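Local coordinates for phosphocarrier protein (Mycoplasma capricolum, PDB 1PCH) that carries phosphoryl groups as the general, non-sugar-specific component of the phosphoenolpyruvate-dependent sugar phosphotransferase system, at residues 4-9 / 57-62; 32-37 / 47-52. All coordinates share one frame; numbering follows the deposited sequence. Where two conformers were deposited one is given.

Interaction 1 (4-9 / 57-62); sequences SAIITD and GTEITI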
loop_
_atom_site.group_PDB
_atom_site.type_symbol
_atom_site.label_atom_id
_atom_site.label_comp_id
_atom_site.label_asym_id
_atom_site.label_seq_id
_atom_site.Cartn_x
_atom_site.Cartn_y
_atom_site.Cartn_z
ATOM N N SER A 4 5.546 -1.351 7.921
ATOM C CA SER A 4 5.391 0.097 7.851
ATOM C C SER A 4 6.523 0.609 7.027
ATOM O O SER A 4 7.589 -0.026 6.904
ATOM C CB SER A 4 5.385 0.705 9.246
ATOM O OG SER A 4 4.374 0.197 10.051
ATOM N N ALA A 5 6.324 1.742 6.360
ATOM C CA ALA A 5 7.438 2.262 5.552
ATOM C C ALA A 5 7.200 3.759 5.379
ATOM O O ALA A 5 6.067 4.233 5.524
ATOM C CB ALA A 5 7.592 1.573 4.245
ATOM N N ILE A 6 8.212 4.469 4.994
ATOM C CA ILE A 6 7.967 5.920 4.755
ATOM C C ILE A 6 7.886 6.079 3.233
ATOM O O ILE A 6 8.729 5.555 2.540
ATOM C CB ILE A 6 9.173 6.719 5.269
ATOM C CG1 ILE A 6 9.349 6.625 6.795
ATOM C CG2 ILE A 6 9.148 8.149 4.789
ATOM C CD1 ILE A 6 8.111 6.896 7.575
ATOM N N ILE A 7 6.906 6.794 2.769
ATOM C CA ILE A 7 6.739 7.079 1.354
ATOM C C ILE A 7 7.814 8.082 0.919
ATOM O O ILE A 7 7.863 9.165 1.435
ATOM C CB ILE A 7 5.360 7.742 1.097
ATOM C CG1 ILE A 7 4.201 6.868 1.501
ATOM C CG2 ILE A 7 5.336 8.237 -0.336
ATOM C CD1 ILE A 7 4.168 5.535 0.726
ATOM N N THR A 8 8.679 7.664 0.001
ATOM C CA THR A 8 9.729 8.601 -0.400
ATOM C C THR A 8 9.497 9.197 -1.754
ATOM O O THR A 8 10.279 10.065 -2.174
ATOM C CB THR A 8 11.102 7.935 -0.332
ATOM O OG1 THR A 8 11.019 6.615 -0.881
ATOM C CG2 THR A 8 11.471 7.782 1.151
ATOM N N ASP A 9 8.441 8.725 -2.427
ATOM C CA ASP A 9 8.122 9.268 -3.745
ATOM C C ASP A 9 7.785 10.789 -3.535
ATOM O O ASP A 9 7.109 11.059 -2.589
ATOM C CB ASP A 9 6.892 8.587 -4.302
ATOM C CG ASP A 9 6.555 9.042 -5.711
ATOM O OD1 ASP A 9 6.558 10.251 -5.968
ATOM O OD2 ASP A 9 6.258 8.156 -6.550
ATOM N N GLY A 57 6.859 11.555 2.838
ATOM C CA GLY A 57 7.285 11.581 4.212
ATOM C C GLY A 57 6.348 10.918 5.157
ATOM O O GLY A 57 6.584 10.659 6.330
ATOM N N THR A 58 5.157 10.567 4.575
ATOM C CA THR A 58 4.161 9.930 5.384
ATOM C C THR A 58 4.567 8.496 5.696
ATOM O O THR A 58 5.056 7.776 4.839
ATOM C CB THR A 58 2.778 9.917 4.686
ATOM O OG1 THR A 58 2.419 11.280 4.382
ATOM C CG2 THR A 58 1.696 9.357 5.575
ATOM N N GLU A 59 4.386 8.110 6.935
ATOM C CA GLU A 59 4.658 6.756 7.344
ATOM C C GLU A 59 3.300 5.994 7.224
ATOM O O GLU A 59 2.302 6.359 7.795
ATOM C CB GLU A 59 5.102 6.638 8.800
ATOM C CG GLU A 59 5.529 5.195 9.127
ATOM C CD GLU A 59 6.013 5.080 10.574
ATOM O OE1 GLU A 59 5.156 5.110 11.469
ATOM O OE2 GLU A 59 7.247 4.952 10.775
ATOM N N ILE A 60 3.395 4.954 6.400
ATOM C CA ILE A 60 2.203 4.146 6.189
ATOM C C ILE A 60 2.451 2.766 6.796
ATOM O O ILE A 60 3.578 2.330 6.963
ATOM C CB ILE A 60 1.909 4.013 4.707
ATOM C CG1 ILE A 60 3.048 3.334 3.907
ATOM C CG2 ILE A 60 1.562 5.368 4.113
ATOM C CD1 ILE A 60 2.572 2.318 2.908
ATOM N N THR A 61 1.322 2.119 7.057
ATOM C CA THR A 61 1.339 0.774 7.571
ATOM C C THR A 61 0.378 -0.051 6.698
ATOM O O THR A 61 -0.670 0.464 6.359
ATOM C CB THR A 61 0.834 0.729 9.031
ATOM O OG1 THR A 61 1.798 1.474 9.818
ATOM C CG2 THR A 61 0.942 -0.714 9.515
ATOM N N ILE A 62 0.868 -1.187 6.268
ATOM C CA ILE A 62 0.052 -2.100 5.499
ATOM C C ILE A 62 -0.206 -3.347 6.380
ATOM O O ILE A 62 0.733 -3.907 6.964
ATOM C CB ILE A 62 0.687 -2.537 4.186
ATOM C CG1 ILE A 62 1.071 -1.412 3.269
ATOM C CG2 ILE A 62 -0.205 -3.554 3.479
ATOM C CD1 ILE A 62 -0.084 -0.660 2.686
#

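Interaction 2 (32-37 / 47-52); sequences ITIIAN and MNVMAM. With SO4 (sulfate ion), chain B.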
loop_
_atom_site.group_PDB
_atom_site.type_symbol
_atom_site.label_atom_id
_atom_site.label_comp_id
_atom_site.label_asym_id
_atom_site.label_seq_id
_atom_site.Cartn_x
_atom_site.Cartn_y
_atom_site.Cartn_z
ATOM N N ILE A 32 -6.578 -6.358 2.893
ATOM C CA ILE A 32 -5.371 -5.576 2.884
ATOM C C ILE A 32 -5.689 -4.092 3.023
ATOM O O ILE A 32 -6.266 -3.413 2.214
ATOM C CB ILE A 32 -4.507 -5.842 1.662
ATOM C CG1 ILE A 32 -4.205 -7.331 1.456
ATOM C CG2 ILE A 32 -3.216 -5.047 1.760
ATOM C CD1 ILE A 32 -3.694 -7.628 0.047
ATOM N N THR A 33 -5.324 -3.629 4.247
ATOM C CA THR A 33 -5.599 -2.253 4.598
ATOM C C THR A 33 -4.320 -1.432 4.633
ATOM O O THR A 33 -3.225 -1.896 4.942
ATOM C CB THR A 33 -6.315 -2.226 5.964
ATOM O OG1 THR A 33 -7.474 -3.055 5.826
ATOM C CG2 THR A 33 -6.775 -0.822 6.314
ATOM N N ILE A 34 -4.479 -0.195 4.267
ATOM C CA ILE A 34 -3.377 0.784 4.284
ATOM C C ILE A 34 -3.817 1.863 5.292
ATOM O O ILE A 34 -4.981 2.248 5.318
ATOM C CB ILE A 34 -3.059 1.357 2.957
ATOM C CG1 ILE A 34 -1.929 2.426 2.982
ATOM C CG2 ILE A 34 -4.287 1.924 2.262
ATOM C CD1 ILE A 34 -1.430 2.724 1.568
ATOM N N ILE A 35 -2.907 2.163 6.197
ATOM C CA ILE A 35 -3.137 3.117 7.272
ATOM C C ILE A 35 -2.101 4.247 7.128
ATOM O O ILE A 35 -0.931 3.961 6.852
ATOM C CB ILE A 35 -2.868 2.424 8.649
ATOM C CG1 ILE A 35 -3.788 1.241 8.896
ATOM C CG2 ILE A 35 -2.893 3.420 9.762
ATOM C CD1 ILE A 35 -3.286 0.240 9.902
ATOM N N ALA A 36 -2.580 5.449 7.240
ATOM C CA ALA A 36 -1.854 6.680 7.149
ATOM C C ALA A 36 -2.568 7.785 7.967
ATOM O O ALA A 36 -3.733 8.078 7.779
ATOM C CB ALA A 36 -1.620 7.127 5.747
ATOM N N ASN A 37 -1.800 8.375 8.897
ATOM C CA ASN A 37 -2.375 9.445 9.724
ATOM C C ASN A 37 -3.599 8.866 10.419
ATOM O O ASN A 37 -3.507 7.795 11.030
ATOM C CB ASN A 37 -2.683 10.687 8.923
ATOM C CG ASN A 37 -1.651 11.065 7.892
ATOM O OD1 ASN A 37 -1.937 11.207 6.686
ATOM N ND2 ASN A 37 -0.409 11.243 8.313
ATOM N N MET A 47 -9.570 4.098 -5.721
ATOM C CA MET A 47 -10.208 5.297 -5.222
ATOM C C MET A 47 -9.950 5.534 -3.772
ATOM O O MET A 47 -9.567 6.678 -3.353
ATOM C CB MET A 47 -11.723 5.244 -5.511
ATOM C CG MET A 47 -12.469 6.309 -4.734
ATOM S SD MET A 47 -14.245 6.371 -5.020
ATOM C CE MET A 47 -14.604 8.039 -4.449
ATOM N N ASN A 48 -10.063 4.525 -2.937
ATOM C CA ASN A 48 -9.814 4.619 -1.521
ATOM C C ASN A 48 -8.379 5.114 -1.237
ATOM O O ASN A 48 -8.168 5.967 -0.403
ATOM C CB ASN A 48 -9.874 3.227 -0.873
ATOM C CG ASN A 48 -11.165 2.842 -0.264
ATOM O OD1 ASN A 48 -11.165 2.158 0.786
ATOM N ND2 ASN A 48 -12.276 3.236 -0.863
ATOM N N VAL A 49 -7.458 4.525 -1.960
ATOM C CA VAL A 49 -6.043 4.843 -1.780
ATOM C C VAL A 49 -5.738 6.234 -2.252
ATOM O O VAL A 49 -5.042 7.021 -1.567
ATOM C CB VAL A 49 -5.167 3.774 -2.414
ATOM C CG1 VAL A 49 -3.781 4.204 -2.694
ATOM C CG2 VAL A 49 -5.342 2.453 -1.709
ATOM N N MET A 50 -6.290 6.662 -3.366
ATOM C CA MET A 50 -6.082 8.023 -3.815
ATOM C C MET A 50 -6.715 9.057 -2.877
ATOM O O MET A 50 -6.148 10.134 -2.698
ATOM C CB MET A 50 -6.610 8.158 -5.231
ATOM C CG MET A 50 -5.841 7.256 -6.204
ATOM S SD MET A 50 -4.208 7.813 -6.539
ATOM C CE MET A 50 -4.441 8.843 -7.977
ATOM N N ALA A 51 -7.871 8.763 -2.340
ATOM C CA ALA A 51 -8.638 9.629 -1.457
ATOM C C ALA A 51 -7.878 9.900 -0.162
ATOM O O ALA A 51 -8.167 10.847 0.541
ATOM C CB ALA A 51 -9.999 9.052 -1.158
ATOM N N MET A 52 -6.971 8.980 0.148
ATOM C CA MET A 52 -6.132 9.111 1.340
ATOM C C MET A 52 -5.115 10.230 1.148
ATOM O O MET A 52 -4.654 10.786 2.129
ATOM C CB MET A 52 -5.435 7.776 1.633
ATOM C CG MET A 52 -6.449 6.782 2.187
ATOM S SD MET A 52 -5.813 5.245 2.655
ATOM C CE MET A 52 -5.058 5.566 4.252
HETATM S S SO4 B . -11.749 0.692 -7.371
HETATM O O1 SO4 B . -12.483 0.588 -8.693
HETATM O O2 SO4 B . -10.339 0.199 -7.584
HETATM O O3 SO4 B . -11.788 2.076 -6.880
HETATM O O4 SO4 B . -12.422 -0.246 -6.402
#

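Interaction 1 (4-9 / 57-62)
Ala-5 and Ile-60 form the hydrogen-bonded antiparallel pair between the edge strand 2-6 and strand 59-65. Both bonds of the pair, Ala-5 N to Ile-60 O and Ile-60 N to Ala-5 O, measure 2.9 Å, the second being the straighter at 165°. Beyond the strand end the pairing continues into the loops, where Ile-7 N donates to Thr-58 O and Gly-57 N to Ile-7 O.

The buried face carries Ile-60 and, just past the regular strand, Ile-7. Their side chains cross at about a right angle, with Ile-7 CG1 4.0 Å from Ile-60 CG2. Ile-60 CG1 is wedged between the backbone N and carbonyl carbon (chi1 60°), which directs it to within 4.0 Å of Ile-7 CD1. Ile-54 and Leu-85 also pack on Ile-7, and Met-80 of helix 69-82 covers Ile-60.

The face of Ser-4, Ile-6, Glu-59 and Thr-61 is the more open one. There CD1 of Ile-6 lies against CB and CG of Glu-59, whose stem runs on, extended, to the carboxylate. Farther along, Ser-4 OG and Thr-61 OG1 are hydrogen-bonded at 2.9 Å.

Asp-9, which follows this pairing, is hydrogen-bonded through OD2 to NE2 of the active-site His-14; the arrangement is the edge pairing of the HPr open-faced beta-sandwich, leading into its active-site loop.

Interaction 2 (32-37 / 47-52)
The short helix 46-52 adds Val-49 and Met-52 to the hydrophobic core of the HPr open-faced sandwich, against Ile-34 and Ala-36 of strand 31-36. Helix and strand segments run almost parallel, 6° between their directions, and their short axes come no closer than 10.1 Å; the gap is bridged by side chains from both elements, and the Met-52 methyl also reaches the strand backbone.

Met-52 does most of this. The side chains of Met-52 and Ile-34 lie alongside one another, pointing opposite ways, with Met-52 SD 3.7 Å from Ile-34 CG2. The methionine chain is extended through chi2 and then bends at chi3 (78°), which lays the terminal methyl against the strand backbone: CE is 3.5 Å from Ile-34 O and 3.9 Å from Ala-36 N. The same methyl lies 4.1 Å from Ala-36 CB.

Val-49, one helical turn earlier, uses CG2, which stands 4.1 Å from Ile-34 CG2. The two side chains cross at about a right angle, and Ile-34 CG2 touches both helix residues.

At the helix start, O3 of a sulfate, probably from the crystallisation liquor, accepts a hydrogen bond from Met-47 N (3.2 Å, N-H...O 164°), and the ion is also bonded to Ile-46 N. Ser-45, the predicted site of regulatory phosphorylation, bonds through OG to Asn-48 N.

Ala-18 of helix 15-25 and Leu-13 pack on Val-49, Ile-62 of strand 59-65 borders Ile-34, and Lys-39 of strand 39-42 touches Met-52.

The centres of interactions 1 and 2 lie about 11 Å apart, and both involve one four-stranded antiparallel sheet of strand order 1-4-2-3. Interaction 1 joins the edge strand 2-6 to strand 59-65; interaction 2 sets helix 46-52 on strand 31-36, the other neighbour of strand 59-65. The two meet directly: Ile-35 N probably hydrogen-bonds to Thr-61 O at 2.8 Å, and Ile-62 CD1 packs 3.6 Å from Ile-34 CB. Along the chain, interaction 2 is nested within the loop closed by interaction 1. Sheet pairing and helix packing thus share one core, close to the active-site histidine, His-14, which forms the phosphohistidine intermediate.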